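Local coordinates for glycoside hydrolase family protein (Novosphingobium sp. PP1Y, PDB 6Q2F) that acts as an alpha-L-rhamnosidase, probably releasing terminal alpha-L-rhamnose units from rhamnose-bearing glycosides, at residues Glu644-Ser649 and Lys658-Phe663; Trp610-Asn613 and Gly617-Gln620; Gln699-Gln704 and Arg712-Tyr717. All blocks are in the same frame, centred on the assembly; numbering follows the deposited sequence.

Contact 1. Residues Glu644-Ser649 and Lys658-Phe663. With NA (sodium ion), chain B.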
loop_
_atom_site.group_PDB
_atom_site.type_symbol
_atom_site.label_atom_id
_atom_site.label_comp_id
_atom_site.label_asym_id
_atom_site.label_seq_id
_atom_site.Cartn_x
_atom_site.Cartn_y
_atom_site.Cartn_z
ATOM N N GLU A 644 -6.645 4.838 2.440
ATOM C CA GLU A 644 -6.658 5.887 1.434
ATOM C C GLU A 644 -7.521 5.415 0.264
ATOM O O GLU A 644 -7.098 4.573 -0.530
ATOM C CB GLU A 644 -5.208 6.200 1.046
ATOM C CG GLU A 644 -4.994 7.128 -0.094
ATOM C CD GLU A 644 -3.520 7.159 -0.466
ATOM O OE1 GLU A 644 -2.703 6.771 0.397
ATOM O OE2 GLU A 644 -3.202 7.509 -1.615
ATOM N N SER A 645 -8.740 5.938 0.161
ATOM C CA SER A 645 -9.820 5.274 -0.570
ATOM C C SER A 645 -10.152 6.004 -1.865
ATOM O O SER A 645 -10.507 7.184 -1.845
ATOM C CB SER A 645 -11.085 5.151 0.291
ATOM O OG SER A 645 -10.855 4.431 1.477
HETATM N N MSE A 646 -10.067 5.276 -2.976
HETATM C CA MSE A 646 -10.710 5.638 -4.235
HETATM C C MSE A 646 -9.970 6.697 -4.987
HETATM O O MSE A 646 -10.567 7.518 -5.710
HETATM C CB MSE A 646 -12.160 6.078 -4.005
HETATM C CG MSE A 646 -12.987 4.921 -3.538
HETATM SE SE MSE A 646 -14.873 5.301 -3.290
HETATM C CE MSE A 646 -14.651 6.182 -1.752
ATOM N N THR A 647 -8.656 6.662 -4.837
ATOM C CA THR A 647 -7.813 7.473 -5.695
ATOM C C THR A 647 -8.120 7.138 -7.144
ATOM O O THR A 647 -8.313 5.969 -7.499
ATOM C CB THR A 647 -6.339 7.227 -5.393
ATOM O OG1 THR A 647 -6.096 7.493 -4.010
ATOM C CG2 THR A 647 -5.492 8.147 -6.260
ATOM N N ALA A 648 -8.198 8.172 -7.974
ATOM C CA ALA A 648 -8.525 8.026 -9.379
ATOM C C ALA A 648 -7.571 8.871 -10.202
ATOM O O ALA A 648 -7.164 9.958 -9.790
ATOM C CB ALA A 648 -9.969 8.446 -9.662
ATOM N N SER A 649 -7.231 8.364 -11.374
ATOM C CA SER A 649 -6.287 9.019 -12.263
ATOM C C SER A 649 -6.954 9.325 -13.599
ATOM O O SER A 649 -7.534 8.434 -14.221
ATOM C CB SER A 649 -5.048 8.134 -12.452
ATOM O OG SER A 649 -4.194 8.689 -13.415
ATOM N N LYS A 658 -22.914 5.913 -7.400
ATOM C CA LYS A 658 -23.242 4.717 -8.145
ATOM C C LYS A 658 -21.973 4.102 -8.727
ATOM O O LYS A 658 -21.874 2.929 -8.838
ATOM C CB LYS A 658 -24.340 4.961 -9.194
ATOM C CG LYS A 658 -23.865 5.253 -10.591
ATOM C CD LYS A 658 -24.936 5.880 -11.463
ATOM C CE LYS A 658 -26.193 5.024 -11.581
ATOM N NZ LYS A 658 -26.970 5.199 -12.823
ATOM N N ASP A 659 -21.011 4.920 -9.085
ATOM C CA ASP A 659 -19.752 4.426 -9.629
ATOM C C ASP A 659 -18.768 4.005 -8.555
ATOM O O ASP A 659 -17.795 3.308 -8.862
ATOM C CB ASP A 659 -19.082 5.499 -10.476
ATOM C CG ASP A 659 -19.983 6.011 -11.566
ATOM O OD1 ASP A 659 -20.269 5.215 -12.477
ATOM O OD2 ASP A 659 -20.388 7.187 -11.498
ATOM N N LEU A 660 -18.963 4.447 -7.319
ATOM C CA LEU A 660 -17.969 4.209 -6.292
ATOM C C LEU A 660 -18.288 3.017 -5.413
ATOM O O LEU A 660 -17.398 2.538 -4.716
ATOM C CB LEU A 660 -17.819 5.455 -5.418
ATOM C CG LEU A 660 -17.444 6.717 -6.194
ATOM C CD1 LEU A 660 -17.448 7.936 -5.265
ATOM C CD2 LEU A 660 -16.076 6.536 -6.846
ATOM N N LYS A 661 -19.524 2.533 -5.425
ATOM C CA LYS A 661 -19.951 1.561 -4.423
ATOM C C LYS A 661 -19.073 0.313 -4.444
ATOM O O LYS A 661 -18.618 -0.156 -3.392
ATOM C CB LYS A 661 -21.414 1.183 -4.656
ATOM C CG LYS A 661 -22.025 0.319 -3.587
ATOM C CD LYS A 661 -23.368 -0.211 -4.091
ATOM C CE LYS A 661 -24.047 -1.135 -3.091
ATOM N NZ LYS A 661 -23.200 -2.315 -2.679
ATOM N N ARG A 662 -18.828 -0.239 -5.638
ATOM C CA ARG A 662 -18.019 -1.448 -5.761
ATOM C C ARG A 662 -16.605 -1.258 -5.212
ATOM O O ARG A 662 -15.985 -2.233 -4.769
ATOM C CB ARG A 662 -17.952 -1.884 -7.226
ATOM C CG ARG A 662 -17.511 -0.778 -8.168
ATOM C CD ARG A 662 -17.708 -1.137 -9.650
ATOM N NE ARG A 662 -16.468 -1.702 -10.139
ATOM C CZ ARG A 662 -15.657 -1.136 -11.020
ATOM N NH1 ARG A 662 -15.963 0.020 -11.590
ATOM N NH2 ARG A 662 -14.533 -1.762 -11.342
ATOM N N PHE A 663 -16.064 -0.024 -5.237
ATOM C CA PHE A 663 -14.713 0.181 -4.698
ATOM C C PHE A 663 -14.723 0.084 -3.170
ATOM O O PHE A 663 -13.953 -0.682 -2.586
ATOM C CB PHE A 663 -14.131 1.528 -5.160
ATOM C CG PHE A 663 -14.103 1.697 -6.649
ATOM C CD1 PHE A 663 -13.662 0.661 -7.455
ATOM C CD2 PHE A 663 -14.521 2.882 -7.243
ATOM C CE1 PHE A 663 -13.656 0.788 -8.837
ATOM C CE2 PHE A 663 -14.514 3.025 -8.631
ATOM C CZ PHE A 663 -14.085 1.976 -9.432
HETATM NA NA NA B . -0.191 6.298 0.071
#

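Contact 2. Residues Trp610-Asn613 and Gly617-Gln620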
loop_
_atom_site.group_PDB
_atom_site.type_symbol
_atom_site.label_atom_id
_atom_site.label_comp_id
_atom_site.label_asym_id
_atom_site.label_seq_id
_atom_site.Cartn_x
_atom_site.Cartn_y
_atom_site.Cartn_z
ATOM N N TRP A 610 -7.121 2.155 -5.156
ATOM C CA TRP A 610 -7.425 3.012 -6.290
ATOM C C TRP A 610 -8.669 2.503 -7.021
ATOM O O TRP A 610 -8.981 1.312 -7.000
ATOM C CB TRP A 610 -6.250 3.057 -7.270
ATOM C CG TRP A 610 -5.079 3.883 -6.813
ATOM C CD1 TRP A 610 -4.600 3.996 -5.545
ATOM C CD2 TRP A 610 -4.252 4.703 -7.631
ATOM N NE1 TRP A 610 -3.529 4.840 -5.522
ATOM C CE2 TRP A 610 -3.295 5.291 -6.794
ATOM C CE3 TRP A 610 -4.230 5.003 -8.997
ATOM C CZ2 TRP A 610 -2.313 6.154 -7.274
ATOM C CZ3 TRP A 610 -3.261 5.868 -9.470
ATOM C CH2 TRP A 610 -2.316 6.434 -8.607
ATOM N N THR A 611 -9.393 3.425 -7.653
ATOM C CA THR A 611 -10.457 3.008 -8.546
ATOM C C THR A 611 -9.863 2.217 -9.704
ATOM O O THR A 611 -8.688 2.360 -10.060
ATOM C CB THR A 611 -11.227 4.214 -9.064
ATOM O OG1 THR A 611 -10.390 4.963 -9.946
ATOM C CG2 THR A 611 -11.664 5.090 -7.876
ATOM N N PHE A 612 -10.691 1.358 -10.287
ATOM C CA PHE A 612 -10.233 0.500 -11.368
ATOM C C PHE A 612 -11.415 0.164 -12.265
ATOM O O PHE A 612 -12.561 0.099 -11.805
ATOM C CB PHE A 612 -9.598 -0.783 -10.824
ATOM C CG PHE A 612 -10.523 -1.582 -9.938
ATOM C CD1 PHE A 612 -10.595 -1.316 -8.579
ATOM C CD2 PHE A 612 -11.317 -2.594 -10.462
ATOM C CE1 PHE A 612 -11.450 -2.036 -7.763
ATOM C CE2 PHE A 612 -12.167 -3.340 -9.648
ATOM C CZ PHE A 612 -12.243 -3.054 -8.303
ATOM N N ASN A 613 -11.126 -0.064 -13.542
ATOM C CA ASN A 613 -12.135 -0.600 -14.449
ATOM C C ASN A 613 -12.473 -2.045 -14.094
ATOM O O ASN A 613 -11.593 -2.849 -13.764
ATOM C CB ASN A 613 -11.645 -0.513 -15.891
ATOM C CG ASN A 613 -11.465 0.922 -16.343
ATOM O OD1 ASN A 613 -12.296 1.782 -16.044
ATOM N ND2 ASN A 613 -10.370 1.197 -17.045
ATOM N N GLY A 617 -9.749 -5.112 -13.013
ATOM C CA GLY A 617 -9.588 -5.518 -11.640
ATOM C C GLY A 617 -8.677 -4.575 -10.881
ATOM O O GLY A 617 -7.964 -3.751 -11.459
ATOM N N PRO A 618 -8.698 -4.670 -9.561
ATOM C CA PRO A 618 -7.875 -3.769 -8.747
ATOM C C PRO A 618 -6.390 -4.039 -8.939
ATOM O O PRO A 618 -5.974 -5.094 -9.416
ATOM C CB PRO A 618 -8.309 -4.093 -7.316
ATOM C CG PRO A 618 -8.704 -5.560 -7.391
ATOM C CD PRO A 618 -9.368 -5.706 -8.755
ATOM N N ARG A 619 -5.584 -3.052 -8.568
ATOM C CA ARG A 619 -4.149 -3.280 -8.464
ATOM C C ARG A 619 -3.888 -4.273 -7.345
ATOM O O ARG A 619 -4.226 -4.010 -6.188
ATOM C CB ARG A 619 -3.430 -1.966 -8.204
ATOM C CG ARG A 619 -3.553 -0.987 -9.386
ATOM C CD ARG A 619 -2.988 0.377 -8.980
ATOM N NE ARG A 619 -1.614 0.285 -8.483
ATOM C CZ ARG A 619 -1.067 1.163 -7.650
ATOM N NH1 ARG A 619 -1.790 2.182 -7.196
ATOM N NH2 ARG A 619 0.192 1.013 -7.254
ATOM N N GLN A 620 -3.300 -5.418 -7.697
ATOM C CA GLN A 620 -3.101 -6.493 -6.726
ATOM C C GLN A 620 -2.306 -6.018 -5.514
ATOM O O GLN A 620 -2.608 -6.407 -4.383
ATOM C CB GLN A 620 -2.411 -7.677 -7.394
ATOM C CG GLN A 620 -3.279 -8.327 -8.484
ATOM C CD GLN A 620 -4.613 -8.811 -7.948
ATOM O OE1 GLN A 620 -4.682 -9.430 -6.888
ATOM N NE2 GLN A 620 -5.683 -8.511 -8.667
HETATM O O HOH W 1 -6.879 -0.559 -7.706
#

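Contact 3. Residues Gln699-Gln704 and Arg712-Tyr717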
loop_
_atom_site.group_PDB
_atom_site.type_symbol
_atom_site.label_atom_id
_atom_site.label_comp_id
_atom_site.label_asym_id
_atom_site.label_seq_id
_atom_site.Cartn_x
_atom_site.Cartn_y
_atom_site.Cartn_z
ATOM N N GLN A 699 -10.451 11.237 -5.922
ATOM C CA GLN A 699 -11.795 11.733 -6.020
ATOM C C GLN A 699 -11.832 13.222 -5.880
ATOM O O GLN A 699 -10.922 13.822 -5.409
ATOM C CB GLN A 699 -12.677 11.146 -4.929
ATOM C CG GLN A 699 -12.920 9.682 -5.047
ATOM C CD GLN A 699 -13.653 9.318 -6.297
ATOM O OE1 GLN A 699 -14.713 9.793 -6.531
ATOM N NE2 GLN A 699 -13.079 8.484 -7.092
ATOM N N TYR A 700 -12.941 13.790 -6.283
ATOM C CA TYR A 700 -13.154 15.235 -6.295
ATOM C C TYR A 700 -14.194 15.620 -5.240
ATOM O O TYR A 700 -15.071 16.456 -5.467
ATOM C CB TYR A 700 -13.584 15.693 -7.693
ATOM C CG TYR A 700 -12.588 15.290 -8.762
ATOM C CD1 TYR A 700 -12.651 14.042 -9.369
ATOM C CD2 TYR A 700 -11.565 16.148 -9.146
ATOM C CE1 TYR A 700 -11.739 13.668 -10.329
ATOM C CE2 TYR A 700 -10.638 15.773 -10.093
ATOM C CZ TYR A 700 -10.727 14.534 -10.686
ATOM O OH TYR A 700 -9.811 14.167 -11.634
ATOM N N PHE A 701 -14.084 15.008 -4.061
ATOM C CA PHE A 701 -15.184 14.935 -3.095
ATOM C C PHE A 701 -15.111 16.113 -2.123
ATOM O O PHE A 701 -14.691 15.981 -0.976
ATOM C CB PHE A 701 -15.115 13.593 -2.372
ATOM C CG PHE A 701 -16.268 13.324 -1.465
ATOM C CD1 PHE A 701 -17.567 13.380 -1.945
ATOM C CD2 PHE A 701 -16.052 12.974 -0.145
ATOM C CE1 PHE A 701 -18.643 13.099 -1.104
ATOM C CE2 PHE A 701 -17.113 12.705 0.697
ATOM C CZ PHE A 701 -18.409 12.762 0.216
ATOM N N ASN A 702 -15.528 17.293 -2.597
ATOM C CA ASN A 702 -15.585 18.482 -1.750
ATOM C C ASN A 702 -16.891 19.224 -2.030
ATOM O O ASN A 702 -17.753 18.749 -2.777
ATOM C CB ASN A 702 -14.357 19.391 -1.931
ATOM C CG ASN A 702 -14.228 19.965 -3.354
ATOM O OD1 ASN A 702 -15.205 20.097 -4.099
ATOM N ND2 ASN A 702 -13.000 20.306 -3.726
ATOM N N ARG A 703 -17.051 20.392 -1.405
ATOM C CA ARG A 703 -18.331 21.093 -1.439
ATOM C C ARG A 703 -18.675 21.646 -2.811
ATOM O O ARG A 703 -19.830 22.050 -3.028
ATOM C CB ARG A 703 -18.333 22.227 -0.425
ATOM C CG ARG A 703 -17.244 23.297 -0.620
ATOM C CD ARG A 703 -17.400 24.291 0.489
ATOM N NE ARG A 703 -16.306 25.254 0.547
ATOM C CZ ARG A 703 -16.391 26.458 0.007
ATOM N NH1 ARG A 703 -17.513 26.799 -0.624
ATOM N NH2 ARG A 703 -15.365 27.297 0.080
ATOM N N GLN A 704 -17.713 21.691 -3.727
ATOM C CA GLN A 704 -17.963 22.084 -5.105
ATOM C C GLN A 704 -18.419 20.921 -5.983
ATOM O O GLN A 704 -18.851 21.156 -7.114
ATOM C CB GLN A 704 -16.690 22.709 -5.710
ATOM C CG GLN A 704 -16.171 23.963 -4.995
ATOM C CD GLN A 704 -17.072 25.176 -5.164
ATOM O OE1 GLN A 704 -18.271 25.123 -4.929
ATOM N NE2 GLN A 704 -16.479 26.285 -5.566
ATOM N N ARG A 712 -24.860 13.016 1.675
ATOM C CA ARG A 712 -25.061 12.451 3.009
ATOM C C ARG A 712 -25.506 10.989 2.980
ATOM O O ARG A 712 -24.948 10.199 3.759
ATOM C CB ARG A 712 -26.062 13.326 3.791
ATOM C CG ARG A 712 -26.469 12.806 5.187
ATOM C CD ARG A 712 -25.293 12.812 6.120
ATOM N NE ARG A 712 -25.638 12.418 7.486
ATOM C CZ ARG A 712 -25.547 13.212 8.547
ATOM N NH1 ARG A 712 -25.107 14.464 8.417
ATOM N NH2 ARG A 712 -25.876 12.739 9.742
ATOM N N PRO A 713 -26.468 10.561 2.138
ATOM C CA PRO A 713 -26.823 9.130 2.124
ATOM C C PRO A 713 -25.658 8.236 1.748
ATOM O O PRO A 713 -25.510 7.162 2.329
ATOM C CB PRO A 713 -27.959 9.049 1.087
ATOM C CG PRO A 713 -28.559 10.429 1.092
ATOM C CD PRO A 713 -27.342 11.339 1.248
ATOM N N TRP A 714 -24.814 8.669 0.806
ATOM C CA TRP A 714 -23.605 7.919 0.455
ATOM C C TRP A 714 -22.663 7.810 1.652
ATOM O O TRP A 714 -22.191 6.722 1.985
ATOM C CB TRP A 714 -22.928 8.606 -0.746
ATOM C CG TRP A 714 -21.485 8.221 -1.099
ATOM C CD1 TRP A 714 -20.414 9.076 -1.187
ATOM C CD2 TRP A 714 -20.971 6.910 -1.425
ATOM N NE1 TRP A 714 -19.280 8.385 -1.550
ATOM C CE2 TRP A 714 -19.593 7.060 -1.713
ATOM C CE3 TRP A 714 -21.539 5.635 -1.512
ATOM C CZ2 TRP A 714 -18.774 5.981 -2.058
ATOM C CZ3 TRP A 714 -20.715 4.553 -1.864
ATOM C CH2 TRP A 714 -19.358 4.739 -2.126
ATOM N N VAL A 715 -22.403 8.923 2.338
ATOM C CA VAL A 715 -21.526 8.872 3.505
ATOM C C VAL A 715 -22.160 8.024 4.606
ATOM O O VAL A 715 -21.466 7.287 5.317
ATOM C CB VAL A 715 -21.190 10.298 3.978
ATOM C CG1 VAL A 715 -20.302 10.271 5.220
ATOM C CG2 VAL A 715 -20.496 11.087 2.842
ATOM N N ASP A 716 -23.494 8.094 4.748
ATOM C CA ASP A 716 -24.178 7.256 5.733
ATOM C C ASP A 716 -23.994 5.779 5.409
ATOM O O ASP A 716 -23.869 4.941 6.305
ATOM C CB ASP A 716 -25.671 7.586 5.768
ATOM C CG ASP A 716 -25.998 8.829 6.582
ATOM O OD1 ASP A 716 -25.211 9.227 7.455
ATOM O OD2 ASP A 716 -27.096 9.374 6.369
ATOM N N TYR A 717 -24.011 5.437 4.125
ATOM C CA TYR A 717 -23.771 4.059 3.721
ATOM C C TYR A 717 -22.390 3.608 4.158
ATOM O O TYR A 717 -22.223 2.495 4.686
ATOM C CB TYR A 717 -23.935 3.953 2.205
ATOM C CG TYR A 717 -23.484 2.644 1.610
ATOM C CD1 TYR A 717 -22.151 2.441 1.232
ATOM C CD2 TYR A 717 -24.389 1.610 1.423
ATOM C CE1 TYR A 717 -21.754 1.239 0.666
ATOM C CE2 TYR A 717 -24.001 0.419 0.861
ATOM C CZ TYR A 717 -22.690 0.236 0.494
ATOM O OH TYR A 717 -22.339 -0.951 -0.075
#

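Contact 1. Residues Glu644-Ser649 and Lys658-Phe663
M646, a selenomethionine in this crystal, bridges from strand 642-649 to L660 and F663 on helix 657-670. Its CB bond points at the helix, and CG, anti to the carbonyl carbon (chi1 -67°), comes first against the base of the F663 side chain, 3.9 Å from F663 CB. One atom further out, SE lies 3.6 Å from L660 CB, with L660 CD2 close by at 4.0 Å, and the two side chains cross at about a right angle. There the chain bends (chi3 -76°), turning the CE methyl away from an extended course and leaving it 4.1 Å from CZ2 of W714 in helix 712-726. F663 in turn lies against L660 CD2, which sits in the plane of the ring at its edge. E644, two residues before M646, carries its carboxylate to the sodium ion: OE1 binds it at 2.6 Å, and D503, S504, E583 and E586 complete the site. The helix closes over the strand as in a beta-alpha-beta crossover, with strand 674-677 next. S645 OG bonds E667 further along the helix, but no hydrogen bond spans the two segments, so the contact is apolar packing of M646 on L660 and F663.

Contact 2. Residues Trp610-Asn613 and Gly617-Gln620
The loop that leaves barrel strand 604-610 and enters helix 620-636 folds back on itself, bringing W610 against R619 and F612 against P618. R619 NH1 stands 3.4 Å above the indole plane of W610, near its centre, in a cation-pi contact. Guanidinium and indole planes are 83° apart, so the cation meets the face edge-on instead of stacking flat, and the R619 chi3 bend (55°) swings it there. The P618 ring lies over one face of F612, its CD 4.0 Å from the ring centroid in a CH-pi contact, and G617 C comes within 3.3 Å of F612 CD2. Helix 657-670 also reaches F612: R662 makes a cation-pi contact and F663 an edge-to-face one. Shortening F612 to an alanine is likely to leave the proline ring without the surface it rests on and take one aromatic face from R662. The backbone closes the loop: G617 N donates to N613 O at 3.0 Å, and a water joins W610 O to R619 N, 2.9 Å from each. Loops at the C-terminal end of the strands are where (beta/alpha)8 enzymes usually build active sites; W610, its side chain about 7 Å from the sodium, is consistent with that.

Contact 3. Residues Gln699-Gln704 and Arg712-Tyr717
Chi1 of F701 is -174°, with CG opposite the backbone N, and this sends the phenyl ring out toward helix 712-726; on the helix, the V715 torsion (179°) puts CG1 opposite its own N and leaves CG2 to face the ring. The result is a meeting of F701 CZ with V715 CG2 at 3.7 Å, the methyl lying near the ring plane at its edge. W714, one residue earlier, adds an offset edge-to-face pair: its indole edge is turned toward the F701 face, planes 85° apart, with 6.0 Å between the F701 centroid and that of the W714 five-membered ring. The nearest atoms of this pair, F701 CE1 and W714 CD1, are 4.4 Å apart. F701 thus meets a methyl at its rim and an indole turned nearly perpendicular to it. The loop has shape of its own: F701 is the centre of an inverse gamma turn, and N702 OD1 accepts from Q704 N at 3.0 Å in an Asx turn. On the helix side, R712 NE and D716 OD1 form a salt bridge of 3.2 Å, one turn apart. Around this, R703 ties the loop to D74 of helix 68-81 and to D686, while W714 packs helix 712-726 against L660 and I664 of helix 657-670.

Overall arrangement
Contacts 2, 1 and 3 follow one another along the chain, and all lie in the (beta/alpha)8 barrel, whose eight parallel strands run round from 56-62 to 674-677. Contact 1 is the middle piece: its centre is about 9 Å from that of contact 2 and about 12 Å from that of contact 3, while 2 and 3 are about 21 Å apart. Strand 642-649, flanked by 604-610 and 674-677, links them. T647 O pairs with T611 N, M646 O with the Q699 side chain, and K661 NZ with Y717 OH, all probable hydrogen bonds. A chain of hydrogen bonds and packing, L660 CB against W714 CZ2 included, runs from the sodium side outward to helix 712-726.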